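Local coordinates for protein putative alpha-N-acetylgalactosaminidase (Bacillus halodurans C-125, PDB 3CC1) that probably hydrolyses terminal alpha-linked N-acetylgalactosamine from glycoconjugates, using a TIM-barrel catalytic domain joined to a C-terminal beta sandwich, at residues Asp245-Leu250 with Lys298-Thr303; Pro270-Leu275 with Asn306-Cys311; Tyr153-Thr158 with Leu196-Met201; Ile114-Pro119 with Ser164-Leu169. One frame throughout, in Å; residues are numbered along the deposited sequence. Where two conformers were deposited one is given.

Contact 1. Residues Asp245-Leu250 with Lys298-Thr303; sequences DDWSLL and KDEQLT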
loop_
_atom_site.group_PDB
_atom_site.type_symbol
_atom_site.label_atom_id
_atom_site.label_comp_id
_atom_site.label_asym_id
_atom_site.label_seq_id
_atom_site.Cartn_x
_atom_site.Cartn_y
_atom_site.Cartn_z
ATOM N N ASP A 245 15.211 -18.279 -2.489
ATOM C CA ASP A 245 14.649 -19.010 -1.309
ATOM C C ASP A 245 14.546 -18.121 -0.060
ATOM O O ASP A 245 15.244 -18.316 0.959
ATOM C CB ASP A 245 15.436 -20.310 -1.016
ATOM C CG ASP A 245 16.926 -20.087 -0.835
ATOM O OD1 ASP A 245 17.534 -19.240 -1.545
ATOM O OD2 ASP A 245 17.500 -20.782 0.005
ATOM N N ASP A 246 13.712 -17.097 -0.171
ATOM C CA ASP A 246 13.350 -16.281 0.984
ATOM C C ASP A 246 11.874 -15.999 0.955
ATOM O O ASP A 246 11.318 -15.640 -0.081
ATOM C CB ASP A 246 14.116 -14.961 1.027
ATOM C CG ASP A 246 13.894 -14.207 2.345
ATOM O OD1 ASP A 246 12.923 -13.404 2.416
ATOM O OD2 ASP A 246 14.706 -14.392 3.294
ATOM N N TRP A 247 11.230 -16.211 2.089
ATOM C CA TRP A 247 9.777 -16.056 2.148
ATOM C C TRP A 247 9.326 -14.667 1.725
ATOM O O TRP A 247 8.273 -14.504 1.124
ATOM C CB TRP A 247 9.224 -16.365 3.536
ATOM C CG TRP A 247 7.765 -16.057 3.641
ATOM C CD1 TRP A 247 7.196 -15.081 4.375
ATOM C CD2 TRP A 247 6.693 -16.729 2.958
ATOM N NE1 TRP A 247 5.830 -15.109 4.215
ATOM C CE2 TRP A 247 5.494 -16.092 3.331
ATOM C CE3 TRP A 247 6.634 -17.788 2.068
ATOM C CZ2 TRP A 247 4.244 -16.502 2.862
ATOM C CZ3 TRP A 247 5.369 -18.197 1.603
ATOM C CH2 TRP A 247 4.213 -17.551 1.994
ATOM N N SER A 248 10.108 -13.641 2.034
ATOM C CA SER A 248 9.662 -12.305 1.714
ATOM C C SER A 248 9.483 -12.126 0.201
ATOM O O SER A 248 8.546 -11.454 -0.254
ATOM C CB SER A 248 10.620 -11.229 2.257
ATOM O OG SER A 248 11.830 -11.297 1.520
ATOM N N LEU A 249 10.327 -12.778 -0.583
ATOM C CA LEU A 249 10.175 -12.732 -2.049
ATOM C C LEU A 249 8.987 -13.570 -2.540
ATOM O O LEU A 249 8.279 -13.199 -3.494
ATOM C CB LEU A 249 11.465 -13.180 -2.713
ATOM C CG LEU A 249 12.715 -12.344 -2.334
ATOM C CD1 LEU A 249 13.949 -13.069 -2.853
ATOM C CD2 LEU A 249 12.565 -10.972 -2.935
ATOM N N LEU A 250 8.794 -14.738 -1.937
ATOM C CA LEU A 250 7.643 -15.585 -2.338
ATOM C C LEU A 250 6.331 -14.879 -1.995
ATOM O O LEU A 250 5.411 -14.758 -2.830
ATOM C CB LEU A 250 7.745 -16.975 -1.682
ATOM C CG LEU A 250 6.697 -18.014 -2.025
ATOM C CD1 LEU A 250 6.368 -18.118 -3.539
ATOM C CD2 LEU A 250 7.125 -19.407 -1.421
ATOM N N LYS A 298 9.187 -27.148 3.500
ATOM C CA LYS A 298 8.412 -27.976 2.569
ATOM C C LYS A 298 7.078 -27.335 2.201
ATOM O O LYS A 298 6.667 -27.355 1.045
ATOM C CB LYS A 298 8.171 -29.354 3.163
ATOM C CG LYS A 298 9.416 -30.234 3.126
ATOM C CD LYS A 298 9.169 -31.594 3.741
ATOM C CE LYS A 298 10.420 -32.451 3.554
ATOM N NZ LYS A 298 10.114 -33.810 4.088
ATOM N N ASP A 299 6.404 -26.746 3.184
ATOM C CA ASP A 299 5.156 -26.054 2.915
ATOM C C ASP A 299 5.365 -24.911 1.885
ATOM O O ASP A 299 4.547 -24.682 0.959
ATOM C CB ASP A 299 4.529 -25.492 4.177
ATOM C CG ASP A 299 3.798 -26.534 5.017
ATOM O OD1 ASP A 299 3.579 -27.677 4.514
ATOM O OD2 ASP A 299 3.451 -26.177 6.181
ATOM N N GLU A 300 6.432 -24.152 2.090
ATOM C CA GLU A 300 6.767 -23.053 1.195
ATOM C C GLU A 300 7.105 -23.493 -0.199
ATOM O O GLU A 300 6.767 -22.818 -1.151
ATOM C CB GLU A 300 7.923 -22.218 1.788
ATOM C CG GLU A 300 7.459 -21.412 2.990
ATOM C CD GLU A 300 8.630 -20.813 3.794
ATOM O OE1 GLU A 300 9.776 -21.248 3.604
ATOM O OE2 GLU A 300 8.370 -19.923 4.645
ATOM N N GLN A 301 7.839 -24.597 -0.317
ATOM C CA GLN A 301 8.210 -25.161 -1.607
ATOM C C GLN A 301 6.934 -25.537 -2.416
ATOM O O GLN A 301 6.806 -25.203 -3.599
ATOM C CB GLN A 301 9.118 -26.392 -1.422
ATOM C CG GLN A 301 10.525 -26.087 -0.802
ATOM C CD GLN A 301 11.324 -27.332 -0.527
ATOM O OE1 GLN A 301 11.366 -28.248 -1.365
ATOM N NE2 GLN A 301 11.971 -27.392 0.657
ATOM N N LEU A 302 5.987 -26.204 -1.763
ATOM C CA LEU A 302 4.704 -26.554 -2.413
ATOM C C LEU A 302 3.883 -25.317 -2.755
ATOM O O LEU A 302 3.274 -25.257 -3.788
ATOM C CB LEU A 302 3.863 -27.464 -1.530
ATOM C CG LEU A 302 4.446 -28.854 -1.298
ATOM C CD1 LEU A 302 3.661 -29.558 -0.214
ATOM C CD2 LEU A 302 4.445 -29.693 -2.544
ATOM N N THR A 303 3.934 -24.321 -1.877
ATOM C CA THR A 303 3.270 -23.044 -2.112
ATOM C C THR A 303 3.787 -22.365 -3.382
ATOM O O THR A 303 2.999 -21.924 -4.229
ATOM C CB THR A 303 3.339 -22.113 -0.859
ATOM O OG1 THR A 303 2.423 -22.624 0.135
ATOM C CG2 THR A 303 2.993 -20.671 -1.212
#
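Two helices of the barrel domain, 247-262 and 298-310, meet near their N-terminal ends, where Trp247 and Leu250 of the first pack against Glu300 and Thr303 of the second. The indole of Trp247 and the carboxylate of Glu300 lie almost flat to one another, their planes 6° apart, but they are offset, so the acid reaches the ring obliquely. Glu300 OE2 lies 3.8 Å from Trp247 CE3, and the aliphatic part of the same side chain also touches the benzo ring, Glu300 CG being 3.8 Å from Trp247 CE3. Trp247 has its CG anti to the backbone N (chi1 173°), which swings the six-membered ring toward the second helix, its edge coming to Thr303 CG2, 4.4 Å from Trp247 CZ3. Leu250 faces the second helix: its CD2 is 3.4 Å from the backbone oxygen of Glu300 and 4.3 Å from Thr303 CG2. The polar ends are engaged elsewhere. Glu300 OE2 pairs with His422 ND1, its OE1 takes Thr297 N, and Thr303 OG1 bonds to the backbone oxygen of His422. The two segments thus meet through van der Waals contact, while the buried acid and hydroxyl are satisfied by neighbours that include the C-terminal domain.

Contact 2. Residues Pro270-Leu275 with Asn306-Cys311; sequences PDCGML and NLWAIC. Unlike the reference sequence in segment 270-275: Gly273 (reference Asp).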
loop_
_atom_site.group_PDB
_atom_site.type_symbol
_atom_site.label_atom_id
_atom_site.label_comp_id
_atom_site.label_asym_id
_atom_site.label_seq_id
_atom_site.Cartn_x
_atom_site.Cartn_y
_atom_site.Cartn_z
ATOM N N PRO A 270 3.901 -15.486 -17.726
ATOM C CA PRO A 270 4.529 -14.801 -16.605
ATOM C C PRO A 270 5.695 -15.615 -16.048
ATOM O O PRO A 270 5.531 -16.793 -15.645
ATOM C CB PRO A 270 3.404 -14.714 -15.572
ATOM C CG PRO A 270 2.576 -16.006 -15.870
ATOM C CD PRO A 270 2.668 -16.207 -17.343
ATOM N N ASP A 271 6.843 -14.974 -15.984
ATOM C CA ASP A 271 7.990 -15.569 -15.365
ATOM C C ASP A 271 8.094 -15.187 -13.895
ATOM O O ASP A 271 8.414 -14.044 -13.575
ATOM C CB ASP A 271 9.258 -15.149 -16.101
ATOM C CG ASP A 271 10.487 -15.951 -15.634
ATOM O OD1 ASP A 271 10.340 -16.885 -14.781
ATOM O OD2 ASP A 271 11.604 -15.652 -16.120
ATOM N N CYS A 272 7.860 -16.171 -13.022
ATOM C CA CYS A 272 7.840 -15.948 -11.577
ATOM C C CYS A 272 9.204 -16.134 -10.939
ATOM O O CYS A 272 9.423 -15.780 -9.785
ATOM C CB CYS A 272 6.824 -16.867 -10.906
ATOM S SG CYS A 272 5.129 -16.431 -11.383
ATOM N N GLY A 273 10.123 -16.679 -11.717
ATOM C CA GLY A 273 11.456 -16.895 -11.260
ATOM C C GLY A 273 11.915 -18.342 -11.296
ATOM O O GLY A 273 11.134 -19.286 -11.320
HETATM N N MSE A 274 13.222 -18.516 -11.255
HETATM C CA MSE A 274 13.779 -19.856 -11.230
HETATM C C MSE A 274 13.450 -20.502 -9.878
HETATM O O MSE A 274 13.203 -19.801 -8.887
HETATM C CB MSE A 274 15.262 -19.797 -11.558
HETATM C CG MSE A 274 15.530 -19.418 -13.088
HETATM SE SE MSE A 274 17.341 -18.966 -13.234
HETATM C CE MSE A 274 17.757 -17.715 -11.805
ATOM N N LEU A 275 13.350 -21.827 -9.869
ATOM C CA LEU A 275 12.993 -22.585 -8.642
ATOM C C LEU A 275 14.201 -22.844 -7.730
ATOM O O LEU A 275 15.053 -23.667 -8.067
ATOM C CB LEU A 275 12.320 -23.919 -8.999
ATOM C CG LEU A 275 11.290 -23.845 -10.141
ATOM C CD1 LEU A 275 10.847 -25.284 -10.589
ATOM C CD2 LEU A 275 10.099 -22.933 -9.714
ATOM N N ASN A 306 2.730 -24.360 -6.443
ATOM C CA ASN A 306 1.293 -24.230 -6.713
ATOM C C ASN A 306 0.992 -22.958 -7.519
ATOM O O ASN A 306 0.223 -22.977 -8.464
ATOM C CB ASN A 306 0.475 -24.258 -5.411
ATOM C CG ASN A 306 0.346 -25.668 -4.823
ATOM O OD1 ASN A 306 0.393 -26.672 -5.552
ATOM N ND2 ASN A 306 0.177 -25.748 -3.514
ATOM N N LEU A 307 1.597 -21.852 -7.129
ATOM C CA LEU A 307 1.377 -20.575 -7.801
ATOM C C LEU A 307 1.989 -20.580 -9.208
ATOM O O LEU A 307 1.360 -20.122 -10.194
ATOM C CB LEU A 307 1.949 -19.399 -6.952
ATOM C CG LEU A 307 1.929 -18.043 -7.664
ATOM C CD1 LEU A 307 0.475 -17.666 -7.979
ATOM C CD2 LEU A 307 2.654 -16.899 -6.860
ATOM N N TRP A 308 3.216 -21.085 -9.305
ATOM C CA TRP A 308 3.938 -21.204 -10.568
ATOM C C TRP A 308 3.161 -22.104 -11.528
ATOM O O TRP A 308 3.038 -21.805 -12.689
ATOM C CB TRP A 308 5.336 -21.819 -10.384
ATOM C CG TRP A 308 6.523 -20.889 -10.104
ATOM C CD1 TRP A 308 7.711 -20.907 -10.762
ATOM C CD2 TRP A 308 6.654 -19.875 -9.077
ATOM N NE1 TRP A 308 8.568 -19.977 -10.233
ATOM C CE2 TRP A 308 7.951 -19.333 -9.195
ATOM C CE3 TRP A 308 5.806 -19.362 -8.098
ATOM C CZ2 TRP A 308 8.417 -18.339 -8.359
ATOM C CZ3 TRP A 308 6.285 -18.352 -7.252
ATOM C CH2 TRP A 308 7.571 -17.853 -7.399
ATOM N N ALA A 309 2.627 -23.192 -11.017
ATOM C CA ALA A 309 1.803 -24.115 -11.841
ATOM C C ALA A 309 0.540 -23.441 -12.370
ATOM O O ALA A 309 0.294 -23.430 -13.558
ATOM C CB ALA A 309 1.416 -25.375 -11.039
ATOM N N ILE A 310 -0.221 -22.829 -11.473
ATOM C CA ILE A 310 -1.554 -22.320 -11.789
ATOM C C ILE A 310 -1.486 -21.080 -12.672
ATOM O O ILE A 310 -2.431 -20.794 -13.395
ATOM C CB ILE A 310 -2.364 -22.021 -10.500
ATOM C CG1 ILE A 310 -3.882 -22.050 -10.784
ATOM C CG2 ILE A 310 -1.950 -20.671 -9.890
ATOM C CD1 ILE A 310 -4.519 -23.366 -10.544
ATOM N N CYS A 311 -0.354 -20.374 -12.691
ATOM C CA CYS A 311 -0.266 -19.209 -13.583
ATOM C C CYS A 311 0.541 -19.430 -14.897
ATOM O O CYS A 311 0.701 -18.512 -15.704
ATOM C CB CYS A 311 0.175 -17.966 -12.814
ATOM S SG CYS A 311 1.891 -17.853 -12.554
#
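The irregular segment Pro270-Leu275 runs past the last turns of helix 298-310, with the CA of Cys272 6.6 Å from the CA of Trp308 and Pro270 drawn up beside Cys311. The indole of Trp308 carries the contact. Its NE1 donates to the backbone oxygen of Gly273 in a 2.9 Å bond that is nearly straight (172°), with the acceptor close to the ring plane. Over one face sits Cys272, whose CB lies 3.3 Å from the centroid of the six-membered ring of Trp308, a CH-pi contact 18° off the normal; the sulfur follows over the same ring as a sulfur-aromatic contact. Here chi1 of -67° sets Cys272 SG opposite its carbonyl carbon and leads it on to Cys311 SG, 3.7 Å away and too far for a disulfide. Leu275 CD2 approaches the pyrrole end, 3.3 Å from Trp308 CD1, and Pro270 CG lies 3.9 Å from Cys311 SG. The backbone oxygen of Cys272 is buried here without a polar partner. Were Trp308 replaced by an alanine, the Gly273 carbonyl would probably lose its donor and a gap would open beneath Cys272. Helix 247-262 adds Leu250, Cys257 and Trp260 around this core, Trp359 of strand 356-362 backs Cys311, and Leu275 bonds through its backbone to Met316 of strand 315-317.

Contact 3. Residues Tyr153-Thr158 with Leu196-Met201; sequences YGVDPT and LEEIKM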
loop_
_atom_site.group_PDB
_atom_site.type_symbol
_atom_site.label_atom_id
_atom_site.label_comp_id
_atom_site.label_asym_id
_atom_site.label_seq_id
_atom_site.Cartn_x
_atom_site.Cartn_y
_atom_site.Cartn_z
ATOM N N TYR A 153 27.470 -2.449 -24.130
ATOM C CA TYR A 153 26.754 -1.217 -24.453
ATOM C C TYR A 153 25.527 -1.642 -25.263
ATOM O O TYR A 153 25.515 -2.702 -25.892
ATOM C CB TYR A 153 27.586 -0.275 -25.325
ATOM C CG TYR A 153 28.754 0.381 -24.613
ATOM C CD1 TYR A 153 28.550 1.182 -23.505
ATOM C CD2 TYR A 153 30.053 0.227 -25.083
ATOM C CE1 TYR A 153 29.622 1.811 -22.885
ATOM C CE2 TYR A 153 31.124 0.842 -24.470
ATOM C CZ TYR A 153 30.905 1.631 -23.380
ATOM O OH TYR A 153 31.974 2.222 -22.747
ATOM N N GLY A 154 24.491 -0.819 -25.203
ATOM C CA GLY A 154 23.395 -0.921 -26.123
ATOM C C GLY A 154 23.803 -0.799 -27.573
ATOM O O GLY A 154 24.767 -0.129 -27.926
ATOM N N VAL A 155 23.031 -1.471 -28.411
ATOM C CA VAL A 155 23.098 -1.307 -29.842
ATOM C C VAL A 155 22.042 -0.268 -30.228
ATOM O O VAL A 155 20.881 -0.332 -29.803
ATOM C CB VAL A 155 22.871 -2.639 -30.569
ATOM C CG1 VAL A 155 22.724 -2.429 -32.073
ATOM C CG2 VAL A 155 24.018 -3.613 -30.273
ATOM N N ASP A 156 22.463 0.705 -31.013
ATOM C CA ASP A 156 21.603 1.788 -31.450
ATOM C C ASP A 156 20.780 1.386 -32.685
ATOM O O ASP A 156 21.304 1.273 -33.790
ATOM C CB ASP A 156 22.469 2.990 -31.763
ATOM C CG ASP A 156 21.673 4.225 -32.127
ATOM O OD1 ASP A 156 20.462 4.156 -32.485
ATOM O OD2 ASP A 156 22.313 5.289 -32.070
ATOM N N PRO A 157 19.472 1.200 -32.499
ATOM C CA PRO A 157 18.650 0.676 -33.571
ATOM C C PRO A 157 18.456 1.661 -34.703
ATOM O O PRO A 157 17.861 1.293 -35.708
ATOM C CB PRO A 157 17.309 0.386 -32.894
ATOM C CG PRO A 157 17.342 1.089 -31.608
ATOM C CD PRO A 157 18.752 1.273 -31.222
ATOM N N THR A 158 18.965 2.884 -34.557
ATOM C CA THR A 158 18.815 3.876 -35.625
ATOM C C THR A 158 19.972 3.783 -36.598
ATOM O O THR A 158 19.963 4.460 -37.594
ATOM C CB THR A 158 18.732 5.336 -35.122
ATOM O OG1 THR A 158 19.989 5.743 -34.562
ATOM C CG2 THR A 158 17.613 5.511 -34.072
ATOM N N LEU A 196 12.506 -0.985 -26.779
ATOM C CA LEU A 196 11.514 -1.602 -27.688
ATOM C C LEU A 196 12.039 -1.829 -29.099
ATOM O O LEU A 196 11.776 -2.866 -29.706
ATOM C CB LEU A 196 10.209 -0.784 -27.731
ATOM C CG LEU A 196 9.538 -0.560 -26.346
ATOM C CD1 LEU A 196 8.205 0.193 -26.469
ATOM C CD2 LEU A 196 9.369 -1.889 -25.588
ATOM N N GLU A 197 12.772 -0.859 -29.627
ATOM C CA GLU A 197 13.317 -0.997 -30.989
ATOM C C GLU A 197 14.459 -2.017 -31.061
ATOM O O GLU A 197 14.614 -2.701 -32.060
ATOM C CB GLU A 197 13.771 0.353 -31.542
ATOM C CG GLU A 197 12.616 1.307 -31.831
ATOM C CD GLU A 197 11.586 0.696 -32.813
ATOM O OE1 GLU A 197 11.985 0.002 -33.781
ATOM O OE2 GLU A 197 10.367 0.900 -32.607
ATOM N N GLU A 198 15.234 -2.118 -29.986
ATOM C CA GLU A 198 16.306 -3.094 -29.898
ATOM C C GLU A 198 15.690 -4.497 -29.816
ATOM O O GLU A 198 16.176 -5.436 -30.452
ATOM C CB GLU A 198 17.223 -2.805 -28.700
ATOM C CG GLU A 198 18.558 -3.478 -28.800
ATOM C CD GLU A 198 19.636 -2.984 -27.804
ATOM O OE1 GLU A 198 19.359 -2.156 -26.911
ATOM O OE2 GLU A 198 20.787 -3.471 -27.935
ATOM N N ILE A 199 14.574 -4.621 -29.088
ATOM C CA ILE A 199 13.809 -5.892 -29.058
ATOM C C ILE A 199 13.344 -6.323 -30.435
ATOM O O ILE A 199 13.420 -7.489 -30.776
ATOM C CB ILE A 199 12.545 -5.829 -28.115
ATOM C CG1 ILE A 199 12.991 -5.824 -26.629
ATOM C CG2 ILE A 199 11.570 -7.013 -28.408
ATOM C CD1 ILE A 199 11.899 -5.296 -25.707
ATOM N N LYS A 200 12.842 -5.387 -31.215
ATOM C CA LYS A 200 12.354 -5.726 -32.555
ATOM C C LYS A 200 13.489 -6.312 -33.409
ATOM O O LYS A 200 13.277 -7.275 -34.161
ATOM C CB LYS A 200 11.709 -4.522 -33.239
ATOM C CG LYS A 200 10.461 -3.948 -32.534
ATOM C CD LYS A 200 9.859 -2.819 -33.399
ATOM C CE LYS A 200 8.719 -2.031 -32.740
ATOM N NZ LYS A 200 7.968 -1.209 -33.783
HETATM N N MSE A 201 14.700 -5.770 -33.262
HETATM C CA MSE A 201 15.857 -6.297 -34.016
HETATM C C MSE A 201 16.206 -7.725 -33.595
HETATM O O MSE A 201 16.517 -8.548 -34.433
HETATM C CB MSE A 201 17.096 -5.421 -33.827
HETATM C CG MSE A 201 16.982 -4.101 -34.541
HETATM SE SE MSE A 201 18.643 -3.087 -34.585
HETATM C CE MSE A 201 19.105 -3.076 -32.711
#
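Glu198 and Met201 on one side, Val155 and Pro157 on the other, make the close-packed half of this contact. Val155 N donates to Glu198 OE2 over 3.0 Å at 160°, meeting the oxygen from well above the carboxylate plane. Glu198 reaches this far because CG stands anti to the backbone N (chi1 -162°) and the chain stays extended beyond it. The carboxylate has further partners: OE2 also bonds to Tyr166 OH, and OE1 forms a salt bridge with Arg116. Beside it the bent end of selenomethionine Met201 fits between Val155 and Pro157, its CE 3.7 Å from Val155 CG1 and 3.9 Å from Pro157 CB. Strand 152-155, the middle strand of a small antiparallel sheet, is in this way fastened to helix 196-208, which follows strand 180-184 of the parallel barrel sheet; the axes of the short segments 153-155 and 196-201 cross at 67°, 9.6 Å apart. Toward solvent the packing thins to one edge of the proline ring, where Pro157 CG rests 3.6 Å from Glu197 CB. Beyond that, Glu197 bends along its own helix, and its OE2 forms a weak salt bridge of 3.4 Å with Lys200 NZ. On the strand side Asp156 points away and closes an Asx turn, its OD1 accepting from both Thr158 N and Thr158 OG1 on the same face of the carboxylate.

Contact 4. Residues Ile114-Pro119 with Ser164-Leu169; sequences IMRGIP and SYYNSL. With SO4 (sulfate ion), chain D.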
loop_
_atom_site.group_PDB
_atom_site.type_symbol
_atom_site.label_atom_id
_atom_site.label_comp_id
_atom_site.label_asym_id
_atom_site.label_seq_id
_atom_site.Cartn_x
_atom_site.Cartn_y
_atom_site.Cartn_z
ATOM N N ILE A 114 21.843 -14.391 -22.768
ATOM C CA ILE A 114 22.722 -13.366 -23.243
ATOM C C ILE A 114 22.296 -12.026 -22.622
ATOM O O ILE A 114 21.157 -11.869 -22.194
ATOM C CB ILE A 114 22.719 -13.322 -24.788
ATOM C CG1 ILE A 114 21.393 -12.778 -25.316
ATOM C CG2 ILE A 114 23.025 -14.732 -25.358
ATOM C CD1 ILE A 114 21.331 -12.622 -26.829
HETATM N N MSE A 115 23.235 -11.067 -22.594
HETATM C CA MSE A 115 22.980 -9.688 -22.246
HETATM C C MSE A 115 22.675 -8.891 -23.509
HETATM O O MSE A 115 23.265 -9.102 -24.587
HETATM C CB MSE A 115 24.216 -9.077 -21.586
HETATM C CG MSE A 115 24.634 -9.787 -20.320
HETATM SE SE MSE A 115 23.450 -9.426 -18.820
HETATM C CE MSE A 115 23.562 -7.471 -18.789
ATOM N N ARG A 116 21.686 -8.035 -23.393
ATOM C CA ARG A 116 21.372 -7.093 -24.437
ATOM C C ARG A 116 22.608 -6.308 -24.829
ATOM O O ARG A 116 23.366 -5.863 -23.964
ATOM C CB ARG A 116 20.346 -6.101 -23.910
ATOM C CG ARG A 116 19.972 -4.991 -24.871
ATOM C CD ARG A 116 19.123 -3.914 -24.178
ATOM N NE ARG A 116 19.833 -3.221 -23.113
ATOM C CZ ARG A 116 20.463 -2.051 -23.260
ATOM N NH1 ARG A 116 20.502 -1.454 -24.427
ATOM N NH2 ARG A 116 21.081 -1.494 -22.246
ATOM N N GLY A 117 22.743 -6.085 -26.135
ATOM C CA GLY A 117 23.742 -5.158 -26.682
ATOM C C GLY A 117 24.947 -5.800 -27.341
ATOM O O GLY A 117 24.903 -6.917 -27.884
ATOM N N ILE A 118 26.040 -5.064 -27.277
ATOM C CA ILE A 118 27.268 -5.432 -27.926
ATOM C C ILE A 118 28.399 -5.207 -26.909
ATOM O O ILE A 118 28.354 -4.273 -26.145
ATOM C CB ILE A 118 27.498 -4.538 -29.187
ATOM C CG1 ILE A 118 28.733 -4.990 -29.966
ATOM C CG2 ILE A 118 27.602 -3.039 -28.806
ATOM C CD1 ILE A 118 28.860 -4.353 -31.365
ATOM N N PRO A 119 29.405 -6.079 -26.880
ATOM C CA PRO A 119 30.327 -5.933 -25.772
ATOM C C PRO A 119 31.089 -4.627 -25.810
ATOM O O PRO A 119 31.447 -4.149 -26.855
ATOM C CB PRO A 119 31.292 -7.113 -25.981
ATOM C CG PRO A 119 30.463 -8.140 -26.689
ATOM C CD PRO A 119 29.638 -7.337 -27.640
ATOM N N SER A 164 22.436 -6.076 -38.509
ATOM C CA SER A 164 23.441 -7.044 -38.975
ATOM C C SER A 164 24.167 -7.680 -37.807
ATOM O O SER A 164 24.425 -8.895 -37.796
ATOM C CB SER A 164 24.466 -6.396 -39.908
ATOM O OG SER A 164 23.866 -6.034 -41.135
ATOM N N TYR A 165 24.494 -6.859 -36.821
ATOM C CA TYR A 165 25.112 -7.374 -35.598
ATOM C C TYR A 165 24.260 -8.427 -34.925
ATOM O O TYR A 165 24.728 -9.524 -34.630
ATOM C CB TYR A 165 25.442 -6.253 -34.611
ATOM C CG TYR A 165 26.126 -6.816 -33.419
ATOM C CD1 TYR A 165 27.395 -7.364 -33.531
ATOM C CD2 TYR A 165 25.478 -6.930 -32.211
ATOM C CE1 TYR A 165 28.024 -7.978 -32.443
ATOM C CE2 TYR A 165 26.108 -7.511 -31.109
ATOM C CZ TYR A 165 27.364 -8.052 -31.221
ATOM O OH TYR A 165 27.989 -8.626 -30.096
ATOM N N TYR A 166 22.990 -8.109 -34.701
ATOM C CA TYR A 166 22.097 -9.068 -34.051
ATOM C C TYR A 166 21.898 -10.306 -34.920
ATOM O O TYR A 166 21.863 -11.417 -34.431
ATOM C CB TYR A 166 20.773 -8.384 -33.611
ATOM C CG TYR A 166 20.895 -7.695 -32.253
ATOM C CD1 TYR A 166 21.289 -8.402 -31.147
ATOM C CD2 TYR A 166 20.635 -6.341 -32.089
ATOM C CE1 TYR A 166 21.384 -7.811 -29.910
ATOM C CE2 TYR A 166 20.735 -5.729 -30.841
ATOM C CZ TYR A 166 21.105 -6.461 -29.759
ATOM O OH TYR A 166 21.193 -5.860 -28.507
ATOM N N ASN A 167 21.804 -10.114 -36.226
ATOM C CA ASN A 167 21.689 -11.234 -37.154
ATOM C C ASN A 167 22.851 -12.186 -36.969
ATOM O O ASN A 167 22.667 -13.407 -36.908
ATOM C CB ASN A 167 21.691 -10.748 -38.614
ATOM C CG ASN A 167 20.374 -10.127 -39.023
ATOM O OD1 ASN A 167 19.384 -10.182 -38.271
ATOM N ND2 ASN A 167 20.353 -9.517 -40.203
ATOM N N SER A 168 24.044 -11.599 -36.862
ATOM C CA SER A 168 25.297 -12.353 -36.717
ATOM C C SER A 168 25.340 -13.153 -35.416
ATOM O O SER A 168 25.932 -14.211 -35.373
ATOM C CB SER A 168 26.539 -11.436 -36.823
ATOM O OG SER A 168 26.868 -10.770 -35.599
ATOM N N LEU A 169 24.696 -12.661 -34.354
ATOM C CA LEU A 169 24.727 -13.409 -33.064
ATOM C C LEU A 169 23.869 -14.655 -33.185
ATOM O O LEU A 169 24.256 -15.756 -32.789
ATOM C CB LEU A 169 24.207 -12.542 -31.903
ATOM C CG LEU A 169 24.992 -11.291 -31.507
ATOM C CD1 LEU A 169 24.398 -10.787 -30.200
ATOM C CD2 LEU A 169 26.490 -11.599 -31.357
HETATM S S SO4 D . 21.548 -3.307 -41.491
HETATM O O1 SO4 D . 20.274 -3.989 -41.699
HETATM O O2 SO4 D . 21.416 -1.923 -41.058
HETATM O O3 SO4 D . 22.285 -3.279 -42.735
HETATM O O4 SO4 D . 22.383 -4.028 -40.526
#
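Helix 162-175 sets two consecutive tyrosines, Tyr165 and Tyr166, against Gly117 and the short strand 118-119. Just before them Ser164 holds a sulfate, probably from the crystallisation liquor: its OG is 2.6 Å and its backbone N 2.9 Å from sulfate O4, while Gly161 N binds the same ion. In Tyr165 CG is anti to the backbone N (chi1 -177°), which carries the ring across to Ile118. Ile118 CD1 lies over the ring face, 3.9 Å from the Tyr165 centroid and 10° off the normal, and the Gly117 oxygen meets the ring edge. The phenol oxygen passes Pro119, with Tyr165 OH 3.2 Å from Pro119 CD, to bond to Gly78 O. A leucine in place of Tyr165 would probably leave the Gly78 carbonyl without this partner and Ile118 without a flat surface to lie on. Tyr166 OH takes a short but bent, weak bond from Gly117 N (2.8 Å, 129°), its stronger partner being Glu198. Further on, Ser168 OG turns back to Tyr165 O at 2.7 Å. Around these residues, Val155 of strand 152-155 touches both Ile118 and Tyr166, helix 136-139 packs on Ile118 and Tyr165, and helix 196-208 lies against Tyr166 through Ile202 and Ala205.

The four contacts fall into two pairs; contact 1 lies across the chain's centre from contacts 3 and 4, its centre about 37 Å from that of contact 3. Contacts 1 and 2 share helix 298-310 and touch where Leu250 CD1 meets Trp308 CZ3 at 3.7 Å. Contact 2, nearest the middle of the chain, is rich in sulfur and aromatic groups; contact 1 lies farther out and holds a charged group turned to the C-terminal domain. Contacts 3 and 4 interlock through neighbouring strands 118-119 and 152-155, Ile118 N lying 2.8 Å from Tyr153 O. They mix apolar packing with a polar cluster round the buried carboxylate of Glu198, which both contacts reach, and contact 3 alone has an exposed rim.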